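Local coordinates for lectin 2 (Agrocybe aegerita, PDB 4TQJ), which binds N-acetylglucosamine at the non-reducing end of glycans, as a fungal beta-propeller lectin, at residues A[77-85]-A[97-108]; A[336-345]-A[389-398]. The protein carries 1 engineered substitution. All coordinates share one frame; numbering follows the deposited sequence.

Both contacts belong to a beta-propeller whose antiparallel four-stranded blades circle a central axis. Contact 1 lies at the rim: strands 82-85 and 98-101 pair through backbone bonds, and the loop after them folds back. Contact 2 lies between two blades, nearer the middle, where the inner strands 339-343 and 395-398 run side by side and meet through side chains. Their centres are about 21 Å and 12 Å, respectively, from the centre of the chain. The centres of contact 1 and contact 2 are about 24 Å apart. The nearest atoms of contact 1 and contact 2 are about 10 Å apart. Contact 1 pairs the two outer strands of one blade and begins the crossing to the next; contact 2 packs the closing blade against its neighbour.

Contact 1: residues A[77-85]-A[97-108]; sequences FGNAGVYVS and PKMVIANFGYDA
Asn79 O is gripped by two successive amides of the returning loop: Asp107 N donates to it over 2.7 Å, and Ala108 N adds a weak bond. Tyr106 N donates to Gly78 O over 3.1 Å, in the carbonyl plane and on a lone pair. Gly105, lacking a side chain, lets the loop come this close to Gly78 and Asn79. The Asn79 amide oxygen lies alongside CB of Tyr106, but its hydrogen bond goes to His59.

Beyond the turn the chain enters an antiparallel ladder. Val84 and Lys98 exchange two bonds, and Val82 N reaches Ile101 O over 3.0 Å. Val82 O receives the amide of Val100, because Val82 pairs with Ile101 while Tyr83 pairs with Met99. This one-residue slip is a beta bulge.

On the face carrying Tyr83, Met99 extends from the backbone with CG anti to its N (chi1 178°), which brings CG over one ring face near the rim. CB of Met99 sits 3.6 Å from Tyr83 CD1, and the sulfur, placed obliquely, makes a Met-aromatic contact. On the opposite face, with Val82, Val84 CG2 meets Val100 CG1 at 3.7 Å, the two side chains crossing nearly at right angles. Phe104 O lies in the plane of the Phe77 ring, 3.4 Å from CD1 at its edge, while the Phe104 side chain runs on to Ile131 and Leu140 of the next blade.

Strands 82-85 and 98-101 are the outer two of a four-stranded beta-propeller blade, and the loop hooked over the 78-81 turn starts toward the next.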
ATOM      1  N   PHE A  77       7.786   9.868  21.601  1.00 20.74           N
ATOM      2  CA  PHE A  77       7.769   9.916  23.058  1.00 18.21           C
ATOM      3  C   PHE A  77       8.600  11.121  23.460  1.00 21.89           C
ATOM      4  O   PHE A  77       9.822  11.033  23.543  1.00 21.09           O
ATOM      5  CB  PHE A  77       8.343   8.623  23.665  1.00 18.05           C
ATOM      6  CG  PHE A  77       7.492   7.407  23.418  1.00 15.69           C
ATOM      7  CD1 PHE A  77       6.661   6.909  24.416  1.00 18.34           C
ATOM      8  CD2 PHE A  77       7.510   6.765  22.187  1.00 16.10           C
ATOM      9  CE1 PHE A  77       5.873   5.788  24.195  1.00 14.11           C
ATOM     10  CE2 PHE A  77       6.716   5.647  21.950  1.00 11.42           C
ATOM     11  CZ  PHE A  77       5.892   5.162  22.962  1.00 13.82           C
ATOM     12  N   GLY A  78       7.927  12.253  23.677  1.00 24.20           N
ATOM     13  CA  GLY A  78       8.586  13.508  23.994  1.00 22.46           C
ATOM     14  C   GLY A  78       8.842  13.695  25.475  1.00 26.58           C
ATOM     15  O   GLY A  78       8.976  12.721  26.211  1.00 24.83           O
ATOM     16  N   ASN A  79       8.922  14.951  25.910  1.00 27.43           N
ATOM     17  CA  ASN A  79       9.170  15.265  27.320  1.00 22.20           C
ATOM     18  C   ASN A  79       7.912  15.107  28.170  1.00 24.72           C
ATOM     19  O   ASN A  79       7.935  14.465  29.218  1.00 28.88           O
ATOM     20  CB  ASN A  79       9.720  16.687  27.467  1.00 27.68           C
ATOM     21  CG  ASN A  79      11.106  16.844  26.875  1.00 26.88           C
ATOM     22  OD1 ASN A  79      11.949  15.953  26.991  1.00 26.16           O
ATOM     23  ND2 ASN A  79      11.349  17.978  26.230  1.00 30.62           N
ATOM     24  N   ALA A  80       6.810  15.681  27.702  1.00 24.93           N
ATOM     25  CA  ALA A  80       5.583  15.744  28.494  1.00 31.22           C
ATOM     26  C   ALA A  80       4.630  14.591  28.206  1.00 29.93           C
ATOM     27  O   ALA A  80       3.600  14.451  28.860  1.00 29.75           O
ATOM     28  CB  ALA A  80       4.878  17.078  28.277  1.00 27.98           C
ATOM     29  N   GLY A  81       4.967  13.771  27.217  1.00 23.62           N
ATOM     30  CA  GLY A  81       4.138  12.626  26.891  1.00 23.89           C
ATOM     31  C   GLY A  81       4.325  12.146  25.469  1.00 23.43           C
ATOM     32  O   GLY A  81       5.367  12.368  24.853  1.00 22.44           O
ATOM     33  N   VAL A  82       3.297  11.492  24.950  1.00 22.03           N
ATOM     34  CA  VAL A  82       3.346  10.897  23.630  1.00 23.35           C
ATOM     35  C   VAL A  82       2.532  11.715  22.646  1.00 25.96           C
ATOM     36  O   VAL A  82       1.384  12.068  22.922  1.00 24.94           O
ATOM     37  CB  VAL A  82       2.817   9.458  23.678  1.00 26.46           C
ATOM     38  CG1 VAL A  82       2.916   8.807  22.315  1.00 21.75           C
ATOM     39  CG2 VAL A  82       3.584   8.662  24.743  1.00 23.10           C
ATOM     40  N   TYR A  83       3.145  12.030  21.506  1.00 24.53           N
ATOM     41  CA  TYR A  83       2.514  12.828  20.462  1.00 21.92           C
ATOM     42  C   TYR A  83       2.362  12.000  19.198  1.00 25.40           C
ATOM     43  O   TYR A  83       3.281  11.273  18.822  1.00 21.82           O
ATOM     44  CB  TYR A  83       3.373  14.050  20.148  1.00 23.00           C
ATOM     45  CG  TYR A  83       3.655  14.945  21.333  1.00 27.94           C
ATOM     46  CD1 TYR A  83       2.897  16.094  21.556  1.00 33.21           C
ATOM     47  CD2 TYR A  83       4.685  14.657  22.221  1.00 25.56           C
ATOM     48  CE1 TYR A  83       3.150  16.925  22.632  1.00 26.34           C
ATOM     49  CE2 TYR A  83       4.946  15.484  23.303  1.00 28.77           C
ATOM     50  CZ  TYR A  83       4.175  16.617  23.502  1.00 34.50           C
ATOM     51  OH  TYR A  83       4.433  17.447  24.573  1.00 33.21           O
ATOM     52  N   VAL A  84       1.214  12.121  18.531  1.00 24.40           N
ATOM     53  CA  VAL A  84       0.933  11.331  17.342  1.00 21.33           C
ATOM     54  C   VAL A  84       0.555  12.201  16.148  1.00 27.68           C
ATOM     55  O   VAL A  84      -0.238  13.131  16.280  1.00 30.60           O
ATOM     56  CB  VAL A  84      -0.234  10.340  17.590  1.00 23.85           C
ATOM     57  CG1 VAL A  84      -0.573   9.579  16.309  1.00 25.06           C
ATOM     58  CG2 VAL A  84       0.093   9.381  18.724  1.00 24.50           C
ATOM     59  N   SER A  85       1.130  11.892  14.988  1.00 26.83           N
ATOM     60  CA  SER A  85       0.699  12.480  13.722  1.00 25.64           C
ATOM     61  C   SER A  85      -0.004  11.427  12.885  1.00 24.44           C
ATOM     62  O   SER A  85       0.625  10.531  12.320  1.00 24.37           O
ATOM     63  CB  SER A  85       1.877  13.066  12.936  1.00 25.29           C
ATOM     64  OG  SER A  85       2.226  14.355  13.415  1.00 27.15           O
ATOM     65  N   PRO A  97       1.278  17.514  15.294  1.00 34.18           N
ATOM     66  CA  PRO A  97       0.786  16.263  15.877  1.00 32.54           C
ATOM     67  C   PRO A  97      -0.062  16.535  17.120  1.00 31.78           C
ATOM     68  O   PRO A  97      -0.043  17.649  17.638  1.00 35.93           O
ATOM     69  CB  PRO A  97       2.073  15.534  16.253  1.00 32.52           C
ATOM     70  CG  PRO A  97       3.042  16.628  16.545  1.00 33.07           C
ATOM     71  CD  PRO A  97       2.704  17.740  15.588  1.00 32.46           C
ATOM     72  N   LYS A  98      -0.790  15.527  17.587  1.00 34.52           N
ATOM     73  CA  LYS A  98      -1.636  15.668  18.773  1.00 34.50           C
ATOM     74  C   LYS A  98      -1.085  14.865  19.953  1.00 32.27           C
ATOM     75  O   LYS A  98      -0.665  13.724  19.787  1.00 30.91           O
ATOM     76  CB  LYS A  98      -3.059  15.210  18.451  1.00 38.11           C
ATOM     77  CG  LYS A  98      -4.069  15.449  19.562  1.00 44.21           C
ATOM     78  CD  LYS A  98      -5.448  14.945  19.154  1.00 44.87           C
ATOM     79  CE  LYS A  98      -6.453  15.070  20.296  1.00 52.32           C
ATOM     80  NZ  LYS A  98      -7.744  14.405  19.959  1.00 53.48           N
ATOM     81  N   MET A  99      -1.089  15.462  21.142  1.00 30.06           N
ATOM     82  CA  MET A  99      -0.613  14.773  22.339  1.00 32.05           C
ATOM     83  C   MET A  99      -1.705  13.866  22.897  1.00 31.17           C
ATOM     84  O   MET A  99      -2.743  14.341  23.353  1.00 32.45           O
ATOM     85  CB  MET A  99      -0.149  15.770  23.404  1.00 27.84           C
ATOM     86  CG  MET A  99       0.319  15.119  24.696  1.00 30.04           C
ATOM     87  SD  MET A  99       0.680  16.329  25.988  1.00 43.00           S
ATOM     88  CE  MET A  99      -0.874  17.211  26.046  1.00 35.56           C
ATOM     89  N   VAL A 100      -1.455  12.561  22.869  1.00 30.28           N
ATOM     90  CA  VAL A 100      -2.474  11.566  23.196  1.00 26.45           C
ATOM     91  C   VAL A 100      -2.387  11.047  24.633  1.00 21.83           C
ATOM     92  O   VAL A 100      -3.298  10.367  25.097  1.00 31.85           O
ATOM     93  CB  VAL A 100      -2.417  10.375  22.211  1.00 26.90           C
ATOM     94  CG1 VAL A 100      -2.575  10.863  20.789  1.00 29.37           C
ATOM     95  CG2 VAL A 100      -1.099   9.609  22.362  1.00 24.09           C
ATOM     96  N   ILE A 101      -1.301  11.355  25.335  1.00 23.16           N
ATOM     97  CA  ILE A 101      -1.168  10.927  26.726  1.00 23.31           C
ATOM     98  C   ILE A 101      -0.005  11.589  27.464  1.00 27.77           C
ATOM     99  O   ILE A 101       1.093  11.774  26.916  1.00 28.43           O
ATOM    100  CB  ILE A 101      -1.076   9.371  26.863  1.00 29.70           C
ATOM    101  CG1 ILE A 101      -1.272   8.929  28.316  1.00 25.23           C
ATOM    102  CG2 ILE A 101       0.253   8.840  26.333  1.00 25.82           C
ATOM    103  CD1 ILE A 101      -1.461   7.440  28.476  1.00 24.06           C
ATOM    104  N   ALA A 102      -0.264  11.941  28.718  1.00 23.66           N
ATOM    105  CA  ALA A 102       0.726  12.556  29.583  1.00 28.51           C
ATOM    106  C   ALA A 102       1.509  11.513  30.388  1.00 27.14           C
ATOM    107  O   ALA A 102       1.576  11.580  31.611  1.00 22.88           O
ATOM    108  CB  ALA A 102       0.056  13.570  30.518  1.00 33.03           C
ATOM    109  N   ASN A 103       2.115  10.556  29.687  1.00 27.02           N
ATOM    110  CA  ASN A 103       2.945   9.535  30.323  1.00 25.75           C
ATOM    111  C   ASN A 103       4.027   9.059  29.345  1.00 20.08           C
ATOM    112  O   ASN A 103       4.008   9.440  28.175  1.00 21.34           O
ATOM    113  CB  ASN A 103       2.093   8.338  30.768  1.00 27.07           C
ATOM    114  CG  ASN A 103       1.154   8.668  31.922  1.00 27.73           C
ATOM    115  OD1 ASN A 103       0.034   9.119  31.713  1.00 29.47           O
ATOM    116  ND2 ASN A 103       1.605   8.421  33.143  1.00 28.11           N
ATOM    117  N   PHE A 104       4.951   8.231  29.821  1.00 20.79           N
ATOM    118  CA  PHE A 104       5.991   7.642  28.964  1.00 22.00           C
ATOM    119  C   PHE A 104       6.913   8.706  28.373  1.00 22.07           C
ATOM    120  O   PHE A 104       7.524   8.506  27.319  1.00 20.95           O
ATOM    121  CB  PHE A 104       5.370   6.800  27.841  1.00 15.88           C
ATOM    122  CG  PHE A 104       4.547   5.627  28.336  1.00 20.26           C
ATOM    123  CD1 PHE A 104       5.158   4.464  28.788  1.00 18.69           C
ATOM    124  CD2 PHE A 104       3.167   5.687  28.332  1.00 22.07           C
ATOM    125  CE1 PHE A 104       4.388   3.388  29.246  1.00 19.81           C
ATOM    126  CE2 PHE A 104       2.402   4.620  28.781  1.00 18.44           C
ATOM    127  CZ  PHE A 104       3.008   3.475  29.235  1.00 20.03           C
ATOM    128  N   GLY A 105       7.009   9.842  29.057  1.00 26.58           N
ATOM    129  CA  GLY A 105       7.873  10.916  28.614  1.00 25.41           C
ATOM    130  C   GLY A 105       9.065  11.124  29.531  1.00 26.01           C
ATOM    131  O   GLY A 105       9.119  10.600  30.643  1.00 26.17           O
ATOM    132  N   TYR A 106      10.034  11.890  29.045  1.00 22.71           N
ATOM    133  CA  TYR A 106      11.218  12.227  29.815  1.00 24.76           C
ATOM    134  C   TYR A 106      10.845  12.980  31.093  1.00 27.12           C
ATOM    135  O   TYR A 106      11.443  12.751  32.145  1.00 26.30           O
ATOM    136  CB  TYR A 106      12.140  13.097  28.966  1.00 22.45           C
ATOM    137  CG  TYR A 106      13.488  13.320  29.580  1.00 26.52           C
ATOM    138  CD1 TYR A 106      14.559  12.492  29.263  1.00 24.01           C
ATOM    139  CD2 TYR A 106      13.697  14.356  30.482  1.00 25.01           C
ATOM    140  CE1 TYR A 106      15.805  12.699  29.825  1.00 27.06           C
ATOM    141  CE2 TYR A 106      14.938  14.559  31.053  1.00 25.75           C
ATOM    142  CZ  TYR A 106      15.983  13.731  30.723  1.00 24.85           C
ATOM    143  OH  TYR A 106      17.213  13.940  31.288  1.00 28.38           O
ATOM    144  N   ASP A 107       9.868  13.884  30.981  1.00 25.23           N
ATOM    145  CA  ASP A 107       9.389  14.668  32.116  1.00 31.44           C
ATOM    146  C   ASP A 107       8.112  14.087  32.714  1.00 31.25           C
ATOM    147  O   ASP A 107       7.723  14.439  33.820  1.00 44.64           O
ATOM    148  CB  ASP A 107       9.128  16.123  31.699  1.00 33.31           C
ATOM    149  CG  ASP A 107      10.392  16.884  31.359  1.00 28.16           C
ATOM    150  OD1 ASP A 107      11.409  16.690  32.032  1.00 28.69           O
ATOM    151  OD2 ASP A 107      10.349  17.693  30.411  1.00 37.23           O
ATOM    152  N   ALA A 108       7.461  13.199  31.975  1.00 32.48           N
ATOM    153  CA  ALA A 108       6.250  12.547  32.456  1.00 28.13           C
ATOM    154  C   ALA A 108       6.543  11.091  32.794  1.00 25.89           C
ATOM    155  O   ALA A 108       6.447  10.214  31.936  1.00 32.68           O
ATOM    156  CB  ALA A 108       5.147  12.620  31.419  1.00 24.86           C
TER

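Contact 2: residues A[336-345]-A[389-398]; sequences SKHRRFVVDL and WAPETTVCWM
Arg339 reaches across from strand 339-343 with its chain extended from CG to NE, and its guanidinium grips both ends of the single 389-394 turn. NH1 donates to Trp389 O over 2.9 Å and NH2 to Thr394 OG1 over 3.1 Å, both acceptors lying a little over 20° out of the guanidinium plane. Thr394 OG1 in turn donates to Ala390 O at 2.6 Å, and that carbonyl also takes the amides of Thr393 and Thr394, so this second shell fixes the threonine that receives the arginine. One guanidinium face rests against Cys396 SG, and at the edge a water bridges Arg339 NE and Cys396 N.

Further along, the contact is apolar. Met398, bent at chi2 and chi3 (both -58°), lays its sulfur over the centre of the Phe341 ring, 4.3 Å above the plane, in a Met-aromatic contact; its CG approaches Phe341 CD1 to 3.4 Å. Val343 and Leu345 touch the same methionine more lightly.

The solvent side is thinner: there Ser336 O meets Pro391 CG at 3.2 Å, beside exposed Glu392.

The strand axes, 16° apart and 8.6 Å at closest, share no backbone bond. Each strand pairs instead within its own blade: 339-343 with 352-356, whose Phe356 also touches Arg339 and Cys396, and 395-399 with 20-25, joining the C-terminal strand to the N-terminal ones.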
ATOM      1  N   SER A 336      28.938   3.522  12.442  1.00 22.83           N
ATOM      2  CA  SER A 336      28.747   4.858  13.019  1.00 24.82           C
ATOM      3  C   SER A 336      28.157   5.900  12.067  1.00 25.27           C
ATOM      4  O   SER A 336      27.658   6.931  12.520  1.00 29.12           O
ATOM      5  CB  SER A 336      30.058   5.391  13.572  1.00 27.59           C
ATOM      6  OG  SER A 336      31.009   5.503  12.533  1.00 33.47           O
ATOM      7  N   LYS A 337      28.207   5.645  10.761  1.00 21.11           N
ATOM      8  CA  LYS A 337      27.749   6.623   9.781  1.00 18.34           C
ATOM      9  C   LYS A 337      26.656   6.118   8.870  1.00 23.54           C
ATOM     10  O   LYS A 337      25.840   6.894   8.367  1.00 22.84           O
ATOM     11  CB  LYS A 337      28.910   7.092   8.904  1.00 18.93           C
ATOM     12  CG  LYS A 337      29.939   7.926   9.614  1.00 18.21           C
ATOM     13  CD  LYS A 337      30.895   8.555   8.613  1.00 26.89           C
ATOM     14  CE  LYS A 337      31.861   9.487   9.323  1.00 34.97           C
ATOM     15  NZ  LYS A 337      32.531   8.837  10.496  1.00 39.95           N
ATOM     16  N   HIS A 338      26.657   4.817   8.619  1.00 21.44           N
ATOM     17  CA  HIS A 338      25.799   4.284   7.574  1.00 21.68           C
ATOM     18  C   HIS A 338      24.719   3.379   8.153  1.00 19.41           C
ATOM     19  O   HIS A 338      24.864   2.834   9.255  1.00 23.61           O
ATOM     20  CB  HIS A 338      26.638   3.580   6.497  1.00 21.35           C
ATOM     21  CG  HIS A 338      27.818   4.385   6.040  1.00 22.71           C
ATOM     22  ND1 HIS A 338      29.109   3.902   6.069  1.00 19.65           N
ATOM     23  CD2 HIS A 338      27.900   5.644   5.547  1.00 22.79           C
ATOM     24  CE1 HIS A 338      29.935   4.830   5.617  1.00 20.86           C
ATOM     25  NE2 HIS A 338      29.228   5.898   5.296  1.00 22.15           N
ATOM     26  N   ARG A 339      23.617   3.258   7.426  1.00 21.65           N
ATOM     27  CA  ARG A 339      22.497   2.458   7.891  1.00 16.75           C
ATOM     28  C   ARG A 339      22.256   1.332   6.908  1.00 16.44           C
ATOM     29  O   ARG A 339      22.146   1.565   5.711  1.00 17.38           O
ATOM     30  CB  ARG A 339      21.247   3.323   8.024  1.00 20.95           C
ATOM     31  CG  ARG A 339      21.267   4.277   9.209  1.00 19.92           C
ATOM     32  CD  ARG A 339      19.955   5.054   9.315  1.00 21.53           C
ATOM     33  NE  ARG A 339      19.901   5.889  10.519  1.00 24.17           N
ATOM     34  CZ  ARG A 339      20.266   7.168  10.567  1.00 19.49           C
ATOM     35  NH1 ARG A 339      20.708   7.770   9.478  1.00 20.55           N
ATOM     36  NH2 ARG A 339      20.184   7.849  11.707  1.00 21.84           N
ATOM     37  N   ARG A 340      22.181   0.104   7.407  1.00 16.80           N
ATOM     38  CA  ARG A 340      21.844  -1.019   6.538  1.00 17.90           C
ATOM     39  C   ARG A 340      20.603  -1.772   7.020  1.00 17.24           C
ATOM     40  O   ARG A 340      20.358  -1.872   8.224  1.00 15.80           O
ATOM     41  CB  ARG A 340      23.046  -1.954   6.362  1.00 13.42           C
ATOM     42  CG  ARG A 340      24.125  -1.358   5.435  1.00 15.19           C
ATOM     43  CD  ARG A 340      25.492  -1.974   5.692  1.00 13.33           C
ATOM     44  NE  ARG A 340      26.071  -1.463   6.935  1.00 15.71           N
ATOM     45  CZ  ARG A 340      27.256  -1.834   7.412  1.00 16.14           C
ATOM     46  NH1 ARG A 340      27.985  -2.712   6.749  1.00 12.88           N
ATOM     47  NH2 ARG A 340      27.710  -1.327   8.548  1.00 18.82           N
ATOM     48  N   PHE A 341      19.823  -2.271   6.062  1.00 13.63           N
ATOM     49  CA  PHE A 341      18.578  -2.966   6.354  1.00 12.80           C
ATOM     50  C   PHE A 341      18.446  -4.206   5.486  1.00 10.83           C
ATOM     51  O   PHE A 341      18.936  -4.255   4.350  1.00 11.93           O
ATOM     52  CB  PHE A 341      17.360  -2.064   6.100  1.00 15.26           C
ATOM     53  CG  PHE A 341      17.494  -0.667   6.657  1.00 16.36           C
ATOM     54  CD1 PHE A 341      16.919  -0.332   7.864  1.00 14.85           C
ATOM     55  CD2 PHE A 341      18.194   0.315   5.957  1.00 15.76           C
ATOM     56  CE1 PHE A 341      17.029   0.968   8.371  1.00 18.75           C
ATOM     57  CE2 PHE A 341      18.312   1.605   6.462  1.00 15.74           C
ATOM     58  CZ  PHE A 341      17.718   1.932   7.666  1.00 15.80           C
ATOM     59  N   VAL A 342      17.773  -5.204   6.032  1.00 10.67           N
ATOM     60  CA  VAL A 342      17.454  -6.420   5.302  1.00 10.19           C
ATOM     61  C   VAL A 342      15.938  -6.594   5.378  1.00  8.98           C
ATOM     62  O   VAL A 342      15.402  -7.034   6.399  1.00 11.71           O
ATOM     63  CB  VAL A 342      18.184  -7.639   5.887  1.00 12.67           C
ATOM     64  CG1 VAL A 342      17.934  -8.873   5.024  1.00  7.54           C
ATOM     65  CG2 VAL A 342      19.701  -7.347   6.033  1.00  9.07           C
ATOM     66  N   VAL A 343      15.252  -6.200   4.305  1.00 10.59           N
ATOM     67  CA  VAL A 343      13.786  -6.161   4.266  1.00 10.67           C
ATOM     68  C   VAL A 343      13.273  -6.396   2.846  1.00 11.87           C
ATOM     69  O   VAL A 343      13.959  -6.103   1.889  1.00 12.14           O
ATOM     70  CB  VAL A 343      13.222  -4.792   4.759  1.00 12.11           C
ATOM     71  CG1 VAL A 343      13.482  -4.571   6.252  1.00 11.48           C
ATOM     72  CG2 VAL A 343      13.770  -3.648   3.933  1.00 11.42           C
ATOM     73  N   ASP A 344      12.055  -6.904   2.715  1.00 12.43           N
ATOM     74  CA  ASP A 344      11.458  -7.089   1.403  1.00 11.63           C
ATOM     75  C   ASP A 344      11.032  -5.726   0.867  1.00 11.81           C
ATOM     76  O   ASP A 344      10.251  -5.008   1.501  1.00 11.98           O
ATOM     77  CB  ASP A 344      10.253  -8.036   1.490  1.00 10.31           C
ATOM     78  CG  ASP A 344       9.769  -8.504   0.131  1.00 15.32           C
ATOM     79  OD1 ASP A 344      10.536  -8.357  -0.850  1.00 11.05           O
ATOM     80  OD2 ASP A 344       8.618  -9.026   0.048  1.00 11.87           O
ATOM     81  N   LEU A 345      11.572  -5.366  -0.288  1.00 12.17           N
ATOM     82  CA  LEU A 345      11.190  -4.136  -0.971  1.00 12.81           C
ATOM     83  C   LEU A 345      10.296  -4.421  -2.174  1.00 14.10           C
ATOM     84  O   LEU A 345       9.780  -3.485  -2.803  1.00 13.53           O
ATOM     85  CB  LEU A 345      12.431  -3.398  -1.457  1.00 10.94           C
ATOM     86  CG  LEU A 345      13.397  -2.926  -0.387  1.00 12.50           C
ATOM     87  CD1 LEU A 345      14.723  -2.457  -1.031  1.00 11.78           C
ATOM     88  CD2 LEU A 345      12.737  -1.826   0.419  1.00 13.45           C
ATOM     89  N   TRP A 389      22.307  13.004   7.643  1.00 18.00           N
ATOM     90  CA  TRP A 389      21.630  11.902   8.306  1.00 18.46           C
ATOM     91  C   TRP A 389      22.474  11.232   9.382  1.00 16.61           C
ATOM     92  O   TRP A 389      22.489  10.002   9.505  1.00 18.41           O
ATOM     93  CB  TRP A 389      21.138  10.904   7.266  1.00 17.29           C
ATOM     94  CG  TRP A 389      19.957  11.436   6.510  1.00 18.41           C
ATOM     95  CD1 TRP A 389      19.963  12.064   5.287  1.00 17.01           C
ATOM     96  CD2 TRP A 389      18.597  11.404   6.939  1.00 15.43           C
ATOM     97  NE1 TRP A 389      18.680  12.418   4.934  1.00 20.11           N
ATOM     98  CE2 TRP A 389      17.822  12.019   5.930  1.00 16.60           C
ATOM     99  CE3 TRP A 389      17.953  10.910   8.074  1.00 15.24           C
ATOM    100  CZ2 TRP A 389      16.440  12.155   6.032  1.00 17.88           C
ATOM    101  CZ3 TRP A 389      16.585  11.050   8.174  1.00 15.27           C
ATOM    102  CH2 TRP A 389      15.840  11.662   7.156  1.00 14.84           C
ATOM    103  N   ALA A 390      23.168  12.050  10.161  1.00 17.52           N
ATOM    104  CA  ALA A 390      23.988  11.540  11.251  1.00 18.66           C
ATOM    105  C   ALA A 390      23.112  10.790  12.241  1.00 20.49           C
ATOM    106  O   ALA A 390      22.041  11.260  12.599  1.00 20.45           O
ATOM    107  CB  ALA A 390      24.728  12.667  11.956  1.00 15.65           C
ATOM    108  N   PRO A 391      23.571   9.610  12.672  1.00 24.69           N
ATOM    109  CA  PRO A 391      22.911   8.754  13.668  1.00 22.46           C
ATOM    110  C   PRO A 391      22.735   9.462  15.005  1.00 24.55           C
ATOM    111  O   PRO A 391      21.829   9.109  15.753  1.00 27.04           O
ATOM    112  CB  PRO A 391      23.883   7.576  13.805  1.00 26.20           C
ATOM    113  CG  PRO A 391      24.523   7.486  12.451  1.00 30.66           C
ATOM    114  CD  PRO A 391      24.699   8.925  12.015  1.00 22.72           C
ATOM    115  N   GLU A 392      23.570  10.458  15.296  1.00 21.75           N
ATOM    116  CA  GLU A 392      23.442  11.191  16.553  1.00 25.78           C
ATOM    117  C   GLU A 392      22.206  12.093  16.608  1.00 23.99           C
ATOM    118  O   GLU A 392      21.691  12.399  17.692  1.00 22.35           O
ATOM    119  CB  GLU A 392      24.693  12.037  16.813  1.00 28.23           C
ATOM    120  CG  GLU A 392      25.932  11.236  17.106  1.00 30.87           C
ATOM    121  CD  GLU A 392      26.597  10.692  15.853  1.00 39.12           C
ATOM    122  OE1 GLU A 392      26.289  11.174  14.738  1.00 33.82           O
ATOM    123  OE2 GLU A 392      27.433   9.769  15.987  1.00 44.10           O
ATOM    124  N   THR A 393      21.734  12.509  15.436  1.00 23.45           N
ATOM    125  CA  THR A 393      20.745  13.575  15.336  1.00 22.23           C
ATOM    126  C   THR A 393      19.499  13.175  14.538  1.00 18.30           C
ATOM    127  O   THR A 393      18.497  13.882  14.549  1.00 21.54           O
ATOM    128  CB  THR A 393      21.378  14.790  14.647  1.00 21.70           C
ATOM    129  OG1 THR A 393      21.928  14.374  13.393  1.00 20.87           O
ATOM    130  CG2 THR A 393      22.506  15.355  15.501  1.00 26.68           C
ATOM    131  N   THR A 394      19.572  12.058  13.828  1.00 18.41           N
ATOM    132  CA  THR A 394      18.454  11.585  13.014  1.00 15.50           C
ATOM    133  C   THR A 394      18.153  10.132  13.353  1.00 17.65           C
ATOM    134  O   THR A 394      19.001   9.437  13.898  1.00 15.05           O
ATOM    135  CB  THR A 394      18.762  11.671  11.513  1.00 18.34           C
ATOM    136  OG1 THR A 394      19.921  10.874  11.208  1.00 17.11           O
ATOM    137  CG2 THR A 394      18.999  13.132  11.090  1.00 17.91           C
ATOM    138  N   VAL A 395      16.935   9.694  13.042  1.00 15.52           N
ATOM    139  CA  VAL A 395      16.540   8.298  13.152  1.00 15.25           C
ATOM    140  C   VAL A 395      15.953   7.892  11.809  1.00 18.77           C
ATOM    141  O   VAL A 395      15.173   8.640  11.219  1.00 17.55           O
ATOM    142  CB  VAL A 395      15.448   8.107  14.224  1.00 15.31           C
ATOM    143  CG1 VAL A 395      15.128   6.616  14.407  1.00 13.01           C
ATOM    144  CG2 VAL A 395      15.862   8.738  15.521  1.00 17.39           C
ATOM    145  N   CYS A 396      16.344   6.729  11.303  1.00 15.65           N
ATOM    146  CA  CYS A 396      15.718   6.186  10.100  1.00 16.33           C
ATOM    147  C   CYS A 396      15.259   4.773  10.331  1.00 18.88           C
ATOM    148  O   CYS A 396      15.963   3.969  10.948  1.00 19.00           O
ATOM    149  CB  CYS A 396      16.700   6.145   8.938  1.00 23.60           C
ATOM    150  SG  CYS A 396      17.090   7.712   8.274  1.00 26.69           S
ATOM    151  N   TRP A 397      14.089   4.462   9.803  1.00 15.47           N
ATOM    152  CA  TRP A 397      13.538   3.132   9.910  1.00 13.50           C
ATOM    153  C   TRP A 397      12.998   2.715   8.545  1.00 18.41           C
ATOM    154  O   TRP A 397      12.610   3.562   7.729  1.00 19.17           O
ATOM    155  CB  TRP A 397      12.349   3.123  10.871  1.00 14.89           C
ATOM    156  CG  TRP A 397      12.572   3.573  12.298  1.00 17.90           C
ATOM    157  CD1 TRP A 397      11.945   4.614  12.933  1.00 15.34           C
ATOM    158  CD2 TRP A 397      13.415   2.956  13.284  1.00 15.11           C
ATOM    159  NE1 TRP A 397      12.356   4.691  14.240  1.00 13.27           N
ATOM    160  CE2 TRP A 397      13.258   3.687  14.482  1.00 14.64           C
ATOM    161  CE3 TRP A 397      14.290   1.863  13.269  1.00 16.78           C
ATOM    162  CZ2 TRP A 397      13.947   3.364  15.647  1.00 18.03           C
ATOM    163  CZ3 TRP A 397      14.976   1.544  14.425  1.00 13.91           C
ATOM    164  CH2 TRP A 397      14.804   2.293  15.598  1.00 17.37           C
ATOM    165  N   MET A 398      12.953   1.413   8.303  1.00 15.78           N
ATOM    166  CA  MET A 398      12.067   0.880   7.279  1.00 19.48           C
ATOM    167  C   MET A 398      10.744   0.551   7.973  1.00 15.23           C
ATOM    168  O   MET A 398      10.742   0.140   9.131  1.00 15.51           O
ATOM    169  CB  MET A 398      12.660  -0.371   6.624  1.00 16.61           C
ATOM    170  CG  MET A 398      14.033  -0.153   5.983  1.00 14.46           C
ATOM    171  SD  MET A 398      14.059   1.129   4.703  1.00 21.81           S
ATOM    172  CE  MET A 398      12.841   0.519   3.539  1.00 15.76           C
TER
HETATM  173  O   HOH W   1      18.539   5.343  13.029  1.00 18.95           O